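Local coordinates for UTP-glucose-1-phosphate uridylyltransferase 2 (Trypanosoma brucei, PDB 3GUE), which probably catalyses the transfer of a uridylyl group from UTP to glucose 1-phosphate, giving UDP-glucose and diphosphate, at residues 59-64 against 226-231; 117-122 against 147-152; 138-143 against 152-157; 197-202 against 312-317; 205-210 against 308-313. All blocks are in the same frame, centred on the assembly; numbering follows the deposited sequence. Where two conformers were deposited one is given.

Contact 1. Residues 59-64 against 226-231; sequences PFLQGI and TLDVRL
Leu-61 and Ile-64, on one face of the short helix 61-64, meet Leu-231 in the first turn of helix 229-237, a small case of a one-turn helix joined to the first turn of another through aliphatic methyls. The first segment enters through Phe-60, the N-cap residue, whose carbonyl oxygen receives the N-H of Ile-64. Leu-61 carries most of this segment's side of the contact. Its CG lies anti to the backbone N (chi1 -160°), and its two methyls part ways: CD1 reaches CD1 of Leu-231 at 3.6 Å and also touches CD2 of that residue at 3.9 Å, the two side chains crossing at about a right angle, while CD2 turns to the carboxylate of Asp-228, 4.1 Å from OD2. Ile-64 then adds its CD1, 3.8 Å from the same Leu-231 CD1, so that one methyl of Leu-231 meets both aliphatic side chains of the first segment. Asp-228 divides its oxygens: OD1 caps the second helix by accepting weak bonds from the N-H groups of Arg-230 and Leu-231, and OD2 makes a salt bridge with Arg-371. Around the pair, backbone hydrogen bonds from Pro-59 and Leu-61 to Val-366 tie the first segment to strand 362-366, at the border of the large mixed sheet, and Leu-231 rests on Leu-243 of strand 242-248 and Trp-307 of strand 300-309.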
# COMPACT_ATOMS: atom_id res chain seq x y z
N PRO A 59 10.52 6.00 19.16
CA PRO A 59 10.20 7.39 19.44
C PRO A 59 8.83 7.74 18.89
O PRO A 59 8.45 7.24 17.84
CB PRO A 59 11.25 8.18 18.63
CG PRO A 59 12.32 7.20 18.33
CD PRO A 59 11.62 5.88 18.19
N PHE A 60 8.12 8.58 19.63
CA PHE A 60 6.81 9.04 19.26
C PHE A 60 6.95 10.43 18.69
O PHE A 60 7.84 11.18 19.09
CB PHE A 60 5.89 9.05 20.52
CG PHE A 60 5.24 7.72 20.78
CD1 PHE A 60 3.85 7.58 20.68
CD2 PHE A 60 6.00 6.60 21.11
CE1 PHE A 60 3.24 6.34 20.90
CE2 PHE A 60 5.42 5.36 21.33
CZ PHE A 60 4.03 5.23 21.23
N LEU A 61 6.06 10.77 17.76
CA LEU A 61 6.05 12.07 17.08
C LEU A 61 5.94 13.30 18.01
O LEU A 61 6.63 14.32 17.78
CB LEU A 61 4.91 12.08 16.08
CG LEU A 61 4.88 13.05 14.92
CD1 LEU A 61 5.86 12.66 13.86
CD2 LEU A 61 3.46 12.98 14.39
N GLN A 62 5.11 13.20 19.04
CA GLN A 62 4.93 14.29 20.02
C GLN A 62 6.24 14.65 20.71
O GLN A 62 6.57 15.83 20.84
CB GLN A 62 3.86 13.95 21.07
CG GLN A 62 3.18 15.19 21.66
CD GLN A 62 2.08 14.86 22.65
N GLY A 63 6.97 13.62 21.15
CA GLY A 63 8.32 13.80 21.65
C GLY A 63 9.16 14.59 20.66
O GLY A 63 9.51 15.74 20.93
N ILE A 64 9.40 14.02 19.48
CA ILE A 64 10.50 14.45 18.60
C ILE A 64 10.30 15.76 17.83
O ILE A 64 11.27 16.33 17.32
CB ILE A 64 10.90 13.33 17.60
CG1 ILE A 64 9.70 12.81 16.81
CG2 ILE A 64 11.61 12.18 18.34
CD1 ILE A 64 10.04 12.32 15.39
N THR A 226 -0.21 12.60 5.41
CA THR A 226 -0.03 14.04 5.46
C THR A 226 1.45 14.40 5.36
O THR A 226 2.32 13.78 5.98
CB THR A 226 -0.73 14.70 6.74
OG1 THR A 226 -0.73 16.12 6.64
CG2 THR A 226 -0.04 14.31 8.07
N LEU A 227 1.75 15.40 4.54
CA LEU A 227 3.06 16.02 4.59
C LEU A 227 3.15 16.85 5.90
O LEU A 227 2.49 17.88 6.04
CB LEU A 227 3.27 16.87 3.35
CG LEU A 227 4.74 17.16 3.07
CD1 LEU A 227 5.04 17.26 1.57
CD2 LEU A 227 5.24 18.37 3.82
N ASP A 228 3.94 16.38 6.87
CA ASP A 228 4.12 17.09 8.15
C ASP A 228 5.43 17.84 8.07
O ASP A 228 6.50 17.22 8.11
CB ASP A 228 4.17 16.10 9.32
CG ASP A 228 4.21 16.77 10.70
OD1 ASP A 228 4.63 17.94 10.87
OD2 ASP A 228 3.82 16.08 11.66
N VAL A 229 5.38 19.16 7.92
CA VAL A 229 6.63 19.92 7.87
C VAL A 229 7.48 19.78 9.18
O VAL A 229 8.71 19.79 9.11
CB VAL A 229 6.42 21.39 7.42
CG1 VAL A 229 7.77 22.12 7.25
CG2 VAL A 229 5.62 21.45 6.11
N ARG A 230 6.83 19.59 10.33
CA ARG A 230 7.56 19.40 11.62
C ARG A 230 8.32 18.04 11.70
O ARG A 230 9.33 17.93 12.40
CB ARG A 230 6.64 19.62 12.85
CG ARG A 230 5.94 21.00 12.87
CD ARG A 230 5.28 21.33 14.24
NE ARG A 230 3.98 20.67 14.39
CZ ARG A 230 2.80 21.29 14.49
NH1 ARG A 230 2.72 22.63 14.46
NH2 ARG A 230 1.69 20.56 14.61
N LEU A 231 7.83 17.04 10.97
CA LEU A 231 8.52 15.76 10.85
C LEU A 231 9.61 15.86 9.80
O LEU A 231 10.70 15.30 9.93
CB LEU A 231 7.54 14.67 10.45
CG LEU A 231 8.07 13.23 10.46
CD1 LEU A 231 8.77 12.83 11.80
CD2 LEU A 231 6.91 12.30 10.14

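Contact 2. Residues 117-122 against 147-152; sequences HFRQVR and YPTLYE
Arg-119 spans the gap between helix 107-122 and helix 148-151 and touches Leu-150 and Thr-149 with the end of its guanidinium, an instance of a long side chain bridging two segments whose backbones stay apart. Between these segments the nearest CA atoms, those of Arg-119 and Thr-149, are 11.7 Å from each other. On the inner side, NH1 of Arg-119 comes obliquely to CD2 of Leu-150 at 4.1 Å; the chain is extended from CG to NE, which carries the group across. Leu-150 is itself buried against Ala-112 and Leu-115 of helix 107-122, so the denser packing lies here. The outer side is looser: CG2 of the exposed Thr-149 stands 4.3 Å from NH1, and a water takes a hydrogen bond from NH1 of Arg-119 at 3.0 Å while giving a weak one to the carbonyl O of Thr-149 at 3.5 Å. The guanidinium thus bonds directly, through NH2, to the backbone O of Val-126, but meets helix 148-151 through methyl groups, its polar link to that helix mediated by a weakly held water.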
# COMPACT_ATOMS: atom_id res chain seq x y z
N HIS A 117 -5.75 21.64 -1.74
CA HIS A 117 -5.88 22.34 -0.44
C HIS A 117 -4.52 22.75 0.11
O HIS A 117 -4.35 23.85 0.62
CB HIS A 117 -6.64 21.51 0.62
CG HIS A 117 -6.92 22.26 1.90
ND1 HIS A 117 -8.08 22.98 2.10
CD2 HIS A 117 -6.19 22.40 3.03
CE1 HIS A 117 -8.05 23.54 3.30
NE2 HIS A 117 -6.92 23.19 3.89
N PHE A 118 -3.56 21.81 0.04
CA PHE A 118 -2.19 22.02 0.51
C PHE A 118 -1.54 23.21 -0.21
O PHE A 118 -1.08 24.15 0.42
CB PHE A 118 -1.35 20.74 0.31
CG PHE A 118 -0.05 20.73 1.07
CD1 PHE A 118 0.03 20.11 2.31
CD2 PHE A 118 1.09 21.35 0.55
CE1 PHE A 118 1.24 20.09 3.03
CE2 PHE A 118 2.30 21.35 1.26
CZ PHE A 118 2.38 20.71 2.50
N ARG A 119 -1.53 23.15 -1.54
CA ARG A 119 -1.01 24.23 -2.38
C ARG A 119 -1.66 25.61 -2.15
O ARG A 119 -0.95 26.63 -2.10
CB ARG A 119 -1.07 23.82 -3.85
CG ARG A 119 -0.11 22.69 -4.21
CD ARG A 119 -0.46 22.11 -5.56
NE ARG A 119 0.66 21.39 -6.18
CZ ARG A 119 0.56 20.74 -7.33
NH1 ARG A 119 -0.60 20.72 -7.98
NH2 ARG A 119 1.61 20.11 -7.85
N GLN A 120 -2.99 25.64 -2.02
CA GLN A 120 -3.71 26.89 -1.73
C GLN A 120 -3.29 27.47 -0.37
O GLN A 120 -2.69 28.55 -0.30
CB GLN A 120 -5.25 26.69 -1.75
CG GLN A 120 -5.88 26.39 -3.13
CD GLN A 120 -6.11 27.64 -3.99
OE1 GLN A 120 -6.08 28.78 -3.50
NE2 GLN A 120 -6.35 27.43 -5.29
N VAL A 121 -3.61 26.74 0.70
CA VAL A 121 -3.38 27.18 2.08
C VAL A 121 -1.97 27.68 2.36
O VAL A 121 -1.77 28.71 3.02
CB VAL A 121 -3.74 26.04 3.08
CG1 VAL A 121 -3.11 26.29 4.47
CG2 VAL A 121 -5.25 25.90 3.20
N ARG A 122 -0.98 26.95 1.85
CA ARG A 122 0.41 27.27 2.09
C ARG A 122 1.02 28.19 1.03
O ARG A 122 2.18 28.58 1.14
CB ARG A 122 1.23 25.99 2.23
CG ARG A 122 1.13 25.38 3.61
CD ARG A 122 1.91 24.08 3.68
NE ARG A 122 1.70 23.35 4.94
CZ ARG A 122 2.32 23.62 6.09
NH1 ARG A 122 3.20 24.61 6.19
NH2 ARG A 122 2.05 22.87 7.15
N TYR A 147 -9.59 16.97 -13.43
CA TYR A 147 -8.67 17.94 -12.80
C TYR A 147 -7.67 18.53 -13.81
O TYR A 147 -6.52 18.09 -13.88
CB TYR A 147 -7.98 17.34 -11.56
CG TYR A 147 -8.96 16.88 -10.50
CD1 TYR A 147 -9.54 17.80 -9.62
CD2 TYR A 147 -9.31 15.53 -10.37
CE1 TYR A 147 -10.46 17.38 -8.62
CE2 TYR A 147 -10.22 15.11 -9.41
CZ TYR A 147 -10.78 16.03 -8.53
OH TYR A 147 -11.69 15.62 -7.59
N PRO A 148 -8.11 19.54 -14.59
CA PRO A 148 -7.22 20.15 -15.60
C PRO A 148 -5.85 20.58 -15.08
O PRO A 148 -4.87 20.50 -15.84
CB PRO A 148 -8.02 21.35 -16.09
CG PRO A 148 -9.45 20.90 -15.96
CD PRO A 148 -9.45 20.17 -14.61
N THR A 149 -5.77 21.03 -13.82
CA THR A 149 -4.48 21.43 -13.19
C THR A 149 -3.47 20.29 -13.29
O THR A 149 -2.29 20.50 -13.60
CB THR A 149 -4.63 21.83 -11.68
OG1 THR A 149 -5.49 22.97 -11.54
CG2 THR A 149 -3.26 22.16 -11.05
N LEU A 150 -3.97 19.08 -13.06
CA LEU A 150 -3.17 17.86 -13.12
C LEU A 150 -3.07 17.30 -14.55
O LEU A 150 -1.96 16.98 -15.01
CB LEU A 150 -3.73 16.80 -12.17
CG LEU A 150 -3.90 17.26 -10.70
CD1 LEU A 150 -4.46 16.15 -9.85
CD2 LEU A 150 -2.57 17.79 -10.10
N TYR A 151 -4.20 17.22 -15.25
CA TYR A 151 -4.27 16.65 -16.62
C TYR A 151 -3.31 17.31 -17.63
O TYR A 151 -2.61 16.60 -18.37
CB TYR A 151 -5.69 16.66 -17.17
CG TYR A 151 -5.82 15.88 -18.46
CD1 TYR A 151 -5.95 14.48 -18.43
CD2 TYR A 151 -5.77 16.52 -19.70
CE1 TYR A 151 -6.03 13.74 -19.61
CE2 TYR A 151 -5.85 15.78 -20.90
CZ TYR A 151 -5.98 14.39 -20.83
OH TYR A 151 -6.07 13.65 -21.99
N GLU A 152 -3.28 18.64 -17.64
CA GLU A 152 -2.48 19.39 -18.62
C GLU A 152 -0.97 19.21 -18.44
O GLU A 152 -0.17 19.56 -19.34
CB GLU A 152 -2.87 20.87 -18.63
CG GLU A 152 -4.36 21.12 -18.96
CD GLU A 152 -4.84 22.59 -18.76
OE1 GLU A 152 -4.11 23.39 -18.10
OE2 GLU A 152 -5.93 22.93 -19.29
O HOH W 1 -0.10 20.64 -10.92

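Contact 3. Residues 138-143 against 152-157; sequences GETKNF and EVFDSD
Lys-141 and Phe-154 form the closest CA pair between residues 138-143 and 152-157, 7.1 Å from CA to CA. The aliphatic part of Lys-141 lies over one face of the Phe-154 ring: CB makes a CH-pi contact, 4.0 Å from the ring centroid and 26° off the normal, and CG and CD follow along the CD2-CE2 side, with CG 3.6 Å from CD2. With CG anti to the backbone N (chi1 -173°) and the rest extended, the lysine runs past the ring to Asp-155, where NZ stands 2.8 Å from OD2 in a salt bridge and makes a weak hydrogen bond to OD1. Thr-140 adds CG2, obliquely 4.3 Å from CE1 of Phe-154. Its OG1 bonds to the backbone O of Thr-136 and to ND2 of Asn-83, a residue that binds UDP-glucose. One lysine therefore serves two purposes, its methylenes covering one face of a buried ring and its ammonium pairing with an exposed carboxylate, and the charge interaction is probably softened by solvent at that rim.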
# COMPACT_ATOMS: atom_id res chain seq x y z
N GLY A 138 -3.41 4.49 -18.08
CA GLY A 138 -4.46 4.98 -18.99
C GLY A 138 -5.77 5.40 -18.32
O GLY A 138 -6.33 6.47 -18.62
N GLU A 139 -6.30 4.53 -17.46
CA GLU A 139 -7.49 4.83 -16.66
C GLU A 139 -7.32 6.03 -15.72
O GLU A 139 -8.25 6.82 -15.55
CB GLU A 139 -7.91 3.61 -15.82
CG GLU A 139 -8.74 2.62 -16.57
CD GLU A 139 -9.56 1.76 -15.66
OE1 GLU A 139 -9.48 0.52 -15.79
OE2 GLU A 139 -10.31 2.33 -14.81
N THR A 140 -6.14 6.11 -15.09
CA THR A 140 -5.78 7.23 -14.23
C THR A 140 -5.70 8.53 -15.02
O THR A 140 -6.28 9.55 -14.61
CB THR A 140 -4.41 6.99 -13.48
OG1 THR A 140 -4.50 5.84 -12.66
CG2 THR A 140 -4.07 8.14 -12.59
N LYS A 141 -5.01 8.49 -16.17
CA LYS A 141 -4.91 9.66 -17.02
C LYS A 141 -6.29 10.16 -17.42
O LYS A 141 -6.59 11.35 -17.27
CB LYS A 141 -4.05 9.41 -18.27
CG LYS A 141 -3.81 10.68 -19.08
CD LYS A 141 -2.81 10.51 -20.22
CE LYS A 141 -2.69 11.79 -20.95
NZ LYS A 141 -1.42 11.84 -21.72
N ASN A 142 -7.16 9.24 -17.87
CA ASN A 142 -8.48 9.67 -18.36
C ASN A 142 -9.35 10.20 -17.23
O ASN A 142 -10.06 11.19 -17.43
CB ASN A 142 -9.20 8.59 -19.17
CG ASN A 142 -10.11 9.21 -20.26
OD1 ASN A 142 -9.62 9.73 -21.28
ND2 ASN A 142 -11.43 9.15 -20.03
N PHE A 143 -9.28 9.55 -16.06
CA PHE A 143 -9.95 10.07 -14.86
C PHE A 143 -9.56 11.51 -14.53
O PHE A 143 -10.41 12.35 -14.18
CB PHE A 143 -9.72 9.20 -13.61
CG PHE A 143 -10.47 9.72 -12.39
CD1 PHE A 143 -11.76 9.28 -12.13
CD2 PHE A 143 -9.90 10.67 -11.54
CE1 PHE A 143 -12.48 9.77 -11.05
CE2 PHE A 143 -10.61 11.17 -10.46
CZ PHE A 143 -11.91 10.72 -10.21
N GLU A 152 -3.28 18.64 -17.64
CA GLU A 152 -2.48 19.39 -18.62
C GLU A 152 -0.97 19.21 -18.44
O GLU A 152 -0.17 19.56 -19.34
CB GLU A 152 -2.87 20.87 -18.63
CG GLU A 152 -4.36 21.12 -18.96
CD GLU A 152 -4.84 22.59 -18.76
OE1 GLU A 152 -4.11 23.39 -18.10
OE2 GLU A 152 -5.93 22.93 -19.29
N VAL A 153 -0.56 18.65 -17.30
CA VAL A 153 0.86 18.34 -17.02
C VAL A 153 1.08 16.88 -16.58
O VAL A 153 2.14 16.52 -16.05
CB VAL A 153 1.50 19.34 -16.00
CG1 VAL A 153 1.47 20.75 -16.55
CG2 VAL A 153 0.80 19.27 -14.63
N PHE A 154 0.08 16.03 -16.84
CA PHE A 154 0.15 14.62 -16.49
C PHE A 154 1.39 13.88 -17.08
O PHE A 154 2.18 13.31 -16.33
CB PHE A 154 -1.16 13.91 -16.86
CG PHE A 154 -1.18 12.48 -16.47
CD1 PHE A 154 -1.58 12.11 -15.20
CD2 PHE A 154 -0.75 11.49 -17.36
CE1 PHE A 154 -1.59 10.78 -14.82
CE2 PHE A 154 -0.77 10.13 -16.98
CZ PHE A 154 -1.16 9.79 -15.72
N ASP A 155 1.55 13.89 -18.40
CA ASP A 155 2.71 13.24 -19.01
C ASP A 155 4.06 13.86 -18.56
O ASP A 155 4.96 13.15 -18.13
CB ASP A 155 2.63 13.24 -20.55
CG ASP A 155 1.56 12.29 -21.10
OD1 ASP A 155 1.04 11.39 -20.39
OD2 ASP A 155 1.25 12.45 -22.31
N SER A 156 4.18 15.19 -18.62
CA SER A 156 5.47 15.85 -18.38
C SER A 156 5.89 15.94 -16.90
O SER A 156 7.08 15.87 -16.58
CB SER A 156 5.48 17.25 -18.99
OG SER A 156 4.44 18.03 -18.46
N ASP A 157 4.91 16.10 -16.00
CA ASP A 157 5.23 16.33 -14.57
C ASP A 157 4.70 15.25 -13.59
O ASP A 157 5.44 14.80 -12.71
CB ASP A 157 4.77 17.74 -14.16
CG ASP A 157 5.59 18.84 -14.83
OD1 ASP A 157 5.39 19.13 -16.03
OD2 ASP A 157 6.43 19.45 -14.13

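Contact 4. Residues 197-202 against 312-317; sequences VLYSSG and ELKKMM
Tyr-199 and Met-317 form the heart of this contact, an example of a methionine set against an aromatic ring, its CB over the face and its sulfur oblique. CB of Met-317 sits over the ring centre, 3.5 Å from the centroid and 13° off the normal. Beyond it the side chain bends at chi2 and chi3, which carries the thioether toward the CB end of Tyr-199: CE arrives 3.7 Å from that CB, and SD lies at 5.3 Å from the ring centroid in a Met-aromatic contact. At the ring edge, near its plane, CD of Lys-314 comes to 4.4 Å from CE1. A second, lighter touch links CD1 of Leu-198 to CD2 of Leu-313, 4.4 Å apart. Farther out, a hydrogen bond between the Tyr-199 hydroxyl and OD1 of Asp-318 fixes the far end of the ring against helix 310-319 itself. Leu-198 also packs on Leu-160 of strand 159-161, while Leu-313 leans on Leu-204 of helix 203-209, which follows helix 194-201 in the chain. The axes of helix 197-201 and helix 312-317 cross at -74° with a closest approach of 10.8 Å, a steep helix-to-helix packing within the nucleotide-binding GT-A type domain, whose bound UDP-glucose lies about 12 Å from the side chain of Leu-198.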
# COMPACT_ATOMS: atom_id res chain seq x y z
N VAL A 197 13.16 3.26 -10.59
CA VAL A 197 12.36 4.05 -11.53
C VAL A 197 12.73 5.54 -11.47
O VAL A 197 12.95 6.17 -12.53
CB VAL A 197 10.87 3.84 -11.31
CG1 VAL A 197 10.06 4.85 -12.12
CG2 VAL A 197 10.49 2.38 -11.68
N LEU A 198 12.78 6.09 -10.26
CA LEU A 198 13.23 7.48 -10.04
C LEU A 198 14.63 7.72 -10.64
O LEU A 198 14.88 8.75 -11.27
CB LEU A 198 13.19 7.85 -8.54
CG LEU A 198 11.86 8.32 -7.95
CD1 LEU A 198 12.02 8.59 -6.41
CD2 LEU A 198 11.30 9.53 -8.69
N TYR A 199 15.54 6.77 -10.40
CA TYR A 199 16.95 6.87 -10.83
C TYR A 199 17.07 6.73 -12.34
O TYR A 199 17.62 7.60 -13.00
CB TYR A 199 17.80 5.78 -10.16
CG TYR A 199 19.30 5.90 -10.39
CD1 TYR A 199 20.01 7.05 -9.99
CD2 TYR A 199 20.03 4.87 -11.01
CE1 TYR A 199 21.36 7.16 -10.19
CE2 TYR A 199 21.40 4.98 -11.21
CZ TYR A 199 22.05 6.12 -10.80
OH TYR A 199 23.40 6.24 -11.01
N SER A 200 16.53 5.63 -12.86
CA SER A 200 16.70 5.33 -14.28
C SER A 200 15.85 6.19 -15.22
O SER A 200 16.19 6.33 -16.41
CB SER A 200 16.52 3.84 -14.55
OG SER A 200 17.72 3.15 -14.22
N SER A 201 14.76 6.78 -14.72
CA SER A 201 13.93 7.66 -15.58
C SER A 201 14.52 9.04 -15.83
O SER A 201 14.14 9.73 -16.78
CB SER A 201 12.55 7.87 -14.98
OG SER A 201 12.68 8.45 -13.69
N GLY A 202 15.40 9.48 -14.92
CA GLY A 202 15.96 10.83 -14.98
C GLY A 202 15.11 11.80 -14.19
O GLY A 202 15.41 12.99 -14.14
N GLU A 312 20.67 11.71 -0.78
CA GLU A 312 21.14 10.43 -0.22
C GLU A 312 20.79 9.25 -1.14
O GLU A 312 21.62 8.39 -1.40
CB GLU A 312 20.61 10.18 1.19
CG GLU A 312 21.17 11.12 2.28
CD GLU A 312 22.70 11.19 2.29
OE1 GLU A 312 23.35 10.15 2.06
OE2 GLU A 312 23.24 12.29 2.53
N LEU A 313 19.55 9.22 -1.64
CA LEU A 313 19.20 8.21 -2.64
C LEU A 313 20.11 8.26 -3.84
O LEU A 313 20.58 7.22 -4.32
CB LEU A 313 17.74 8.32 -3.08
CG LEU A 313 17.31 7.31 -4.13
CD1 LEU A 313 17.14 5.90 -3.53
CD2 LEU A 313 16.04 7.76 -4.91
N LYS A 314 20.38 9.47 -4.33
CA LYS A 314 21.21 9.63 -5.51
C LYS A 314 22.60 9.03 -5.26
O LYS A 314 23.10 8.26 -6.08
CB LYS A 314 21.32 11.11 -5.88
CG LYS A 314 22.36 11.42 -6.94
CD LYS A 314 21.90 11.08 -8.35
CE LYS A 314 23.06 11.25 -9.35
NZ LYS A 314 23.81 12.54 -9.10
N LYS A 315 23.18 9.40 -4.12
CA LYS A 315 24.50 8.90 -3.69
C LYS A 315 24.54 7.38 -3.52
O LYS A 315 25.53 6.75 -3.88
CB LYS A 315 24.93 9.61 -2.39
CG LYS A 315 25.19 11.10 -2.58
CD LYS A 315 25.32 11.85 -1.25
CE LYS A 315 26.73 11.82 -0.71
NZ LYS A 315 26.93 12.77 0.43
N MET A 316 23.47 6.80 -2.99
CA MET A 316 23.39 5.34 -2.87
C MET A 316 23.32 4.67 -4.24
O MET A 316 24.10 3.76 -4.53
CB MET A 316 22.22 4.93 -1.99
CG MET A 316 22.30 3.50 -1.42
SD MET A 316 21.01 3.20 -0.19
CE MET A 316 20.81 4.86 0.48
N MET A 317 22.41 5.15 -5.09
CA MET A 317 22.19 4.57 -6.41
C MET A 317 23.47 4.59 -7.26
O MET A 317 23.80 3.59 -7.89
CB MET A 317 21.02 5.24 -7.16
CG MET A 317 19.64 5.12 -6.50
SD MET A 317 19.00 3.47 -6.23
CE MET A 317 18.55 3.01 -7.90

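Contact 5. Residues 205-210 against 308-313; sequences DYLLGK and INLMEL
Leu-208, projecting from helix 203-209, inserts its branched end against Leu-310 and Met-311 at the point where strand 300-309 turns into helix 310-319. From CB the chain leads to CG, placed anti to the carbonyl carbon (chi1 -68°), and there it forks. CD1 comes within 4.1 Å of the carbonyl O of Leu-310. CD2 does more of the touching: it lies 3.6 Å from the backbone N of Met-311, 3.8 Å from CB of Leu-310 and 4.1 Å from CB of Met-311, so the methyl rests on the first turn of the helix rather than on a side-chain tip. Its neighbour Leu-207 makes a lighter contact through CD1, 4.2 Å from CD1 of Leu-310. The turn on which Leu-208 rests is capped by Asn-309, whose OD1 accepts the N-H of Glu-312 at 2.9 Å in a nearly straight bond (172°). Leucines of one helix thus pack on the capped first turn of another, and no hydrogen bond crosses between the segments. Beneath them, Leu-207 and Leu-310 both rest on Met-215 of strand 214-219, which pairs antiparallel with strand 300-309, and Leu-204, one turn earlier on helix 203-209, also packs on Leu-310.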
# COMPACT_ATOMS: atom_id res chain seq x y z
N ASP A 205 17.44 12.96 -11.00
CA ASP A 205 18.33 14.04 -11.47
C ASP A 205 17.61 15.34 -11.80
O ASP A 205 18.14 16.43 -11.52
CB ASP A 205 19.10 13.60 -12.71
CG ASP A 205 20.15 12.56 -12.40
OD1 ASP A 205 20.77 12.66 -11.32
OD2 ASP A 205 20.35 11.66 -13.25
N TYR A 206 16.45 15.23 -12.44
CA TYR A 206 15.63 16.40 -12.73
C TYR A 206 15.19 17.15 -11.46
O TYR A 206 15.41 18.36 -11.36
CB TYR A 206 14.42 16.06 -13.63
CG TYR A 206 13.56 17.28 -13.88
CD1 TYR A 206 14.00 18.30 -14.74
CD2 TYR A 206 12.34 17.45 -13.23
CE1 TYR A 206 13.23 19.44 -14.95
CE2 TYR A 206 11.56 18.59 -13.44
CZ TYR A 206 12.00 19.58 -14.29
OH TYR A 206 11.24 20.72 -14.51
N LEU A 207 14.56 16.44 -10.52
CA LEU A 207 14.15 17.04 -9.21
C LEU A 207 15.31 17.67 -8.40
O LEU A 207 15.20 18.79 -7.92
CB LEU A 207 13.43 16.02 -8.33
CG LEU A 207 12.10 15.41 -8.76
CD1 LEU A 207 11.73 14.23 -7.86
CD2 LEU A 207 11.02 16.48 -8.73
N LEU A 208 16.42 16.94 -8.28
CA LEU A 208 17.63 17.47 -7.63
C LEU A 208 18.20 18.71 -8.31
O LEU A 208 18.72 19.61 -7.65
CB LEU A 208 18.71 16.39 -7.55
CG LEU A 208 18.45 15.21 -6.62
CD1 LEU A 208 19.43 14.10 -6.99
CD2 LEU A 208 18.60 15.60 -5.14
N GLY A 209 18.10 18.76 -9.64
CA GLY A 209 18.55 19.94 -10.40
C GLY A 209 17.71 21.18 -10.16
O GLY A 209 18.19 22.31 -10.32
N LYS A 210 16.45 20.99 -9.78
CA LYS A 210 15.60 22.13 -9.44
C LYS A 210 15.67 22.44 -7.93
O LYS A 210 15.02 23.35 -7.42
CB LYS A 210 14.15 21.91 -9.93
CG LYS A 210 14.00 21.28 -11.33
CD LYS A 210 14.54 22.15 -12.49
CE LYS A 210 15.96 21.74 -12.99
NZ LYS A 210 16.21 20.24 -13.16
N ILE A 308 11.97 10.25 2.06
CA ILE A 308 13.32 10.00 1.61
C ILE A 308 14.05 11.31 1.29
O ILE A 308 13.45 12.30 0.86
CB ILE A 308 13.38 8.96 0.44
CG1 ILE A 308 12.63 9.46 -0.79
CG2 ILE A 308 12.87 7.52 0.91
CD1 ILE A 308 12.90 8.59 -2.07
N ASN A 309 15.33 11.31 1.60
CA ASN A 309 16.25 12.34 1.15
C ASN A 309 16.76 11.90 -0.23
O ASN A 309 17.35 10.80 -0.39
CB ASN A 309 17.40 12.56 2.15
CG ASN A 309 18.38 13.66 1.71
OD1 ASN A 309 18.99 13.57 0.67
ND2 ASN A 309 18.50 14.71 2.50
N LEU A 310 16.51 12.76 -1.21
CA LEU A 310 16.71 12.46 -2.61
C LEU A 310 18.20 12.43 -3.00
O LEU A 310 18.61 11.60 -3.81
CB LEU A 310 15.91 13.45 -3.47
CG LEU A 310 14.38 13.37 -3.35
CD1 LEU A 310 13.75 14.45 -4.22
CD2 LEU A 310 13.90 11.98 -3.79
N MET A 311 18.99 13.31 -2.40
CA MET A 311 20.43 13.35 -2.59
C MET A 311 21.10 12.11 -1.98
O MET A 311 22.00 11.54 -2.59
CB MET A 311 21.02 14.65 -2.00
CG MET A 311 22.51 14.92 -2.32
SD MET A 311 22.88 15.03 -4.08
CE MET A 311 23.29 16.76 -4.29
N GLU A 312 20.67 11.71 -0.78
CA GLU A 312 21.14 10.43 -0.22
C GLU A 312 20.79 9.25 -1.14
O GLU A 312 21.62 8.39 -1.40
CB GLU A 312 20.61 10.18 1.19
CG GLU A 312 21.17 11.12 2.28
CD GLU A 312 22.70 11.19 2.29
OE1 GLU A 312 23.35 10.15 2.06
OE2 GLU A 312 23.24 12.29 2.53
N LEU A 313 19.55 9.22 -1.64
CA LEU A 313 19.20 8.21 -2.64
C LEU A 313 20.11 8.26 -3.84
O LEU A 313 20.58 7.22 -4.32
CB LEU A 313 17.74 8.32 -3.08
CG LEU A 313 17.31 7.31 -4.13
CD1 LEU A 313 17.14 5.90 -3.53
CD2 LEU A 313 16.04 7.76 -4.91

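In the fold
Following the chain from its N terminus, residues 59-64 open the long loop that contact 1 closes at 226-231, and contacts 2 and 3 both nest within it. These two cross, since contact 3 opens at 138-143, inside the loop of contact 2, and closes just beyond it at 152-157; they share Glu-152. Contacts 4 and 5 begin inside the loop of contact 1 but end beyond it, crossing it, and join the consecutive helices 194-201 and 203-209 to helix 310-319, which follows strand 300-309. Contact 1 joins the segment bonded to edge strand 362-366 with helix 229-237, and touches contact 2 directly, through Leu-227 against Phe-118.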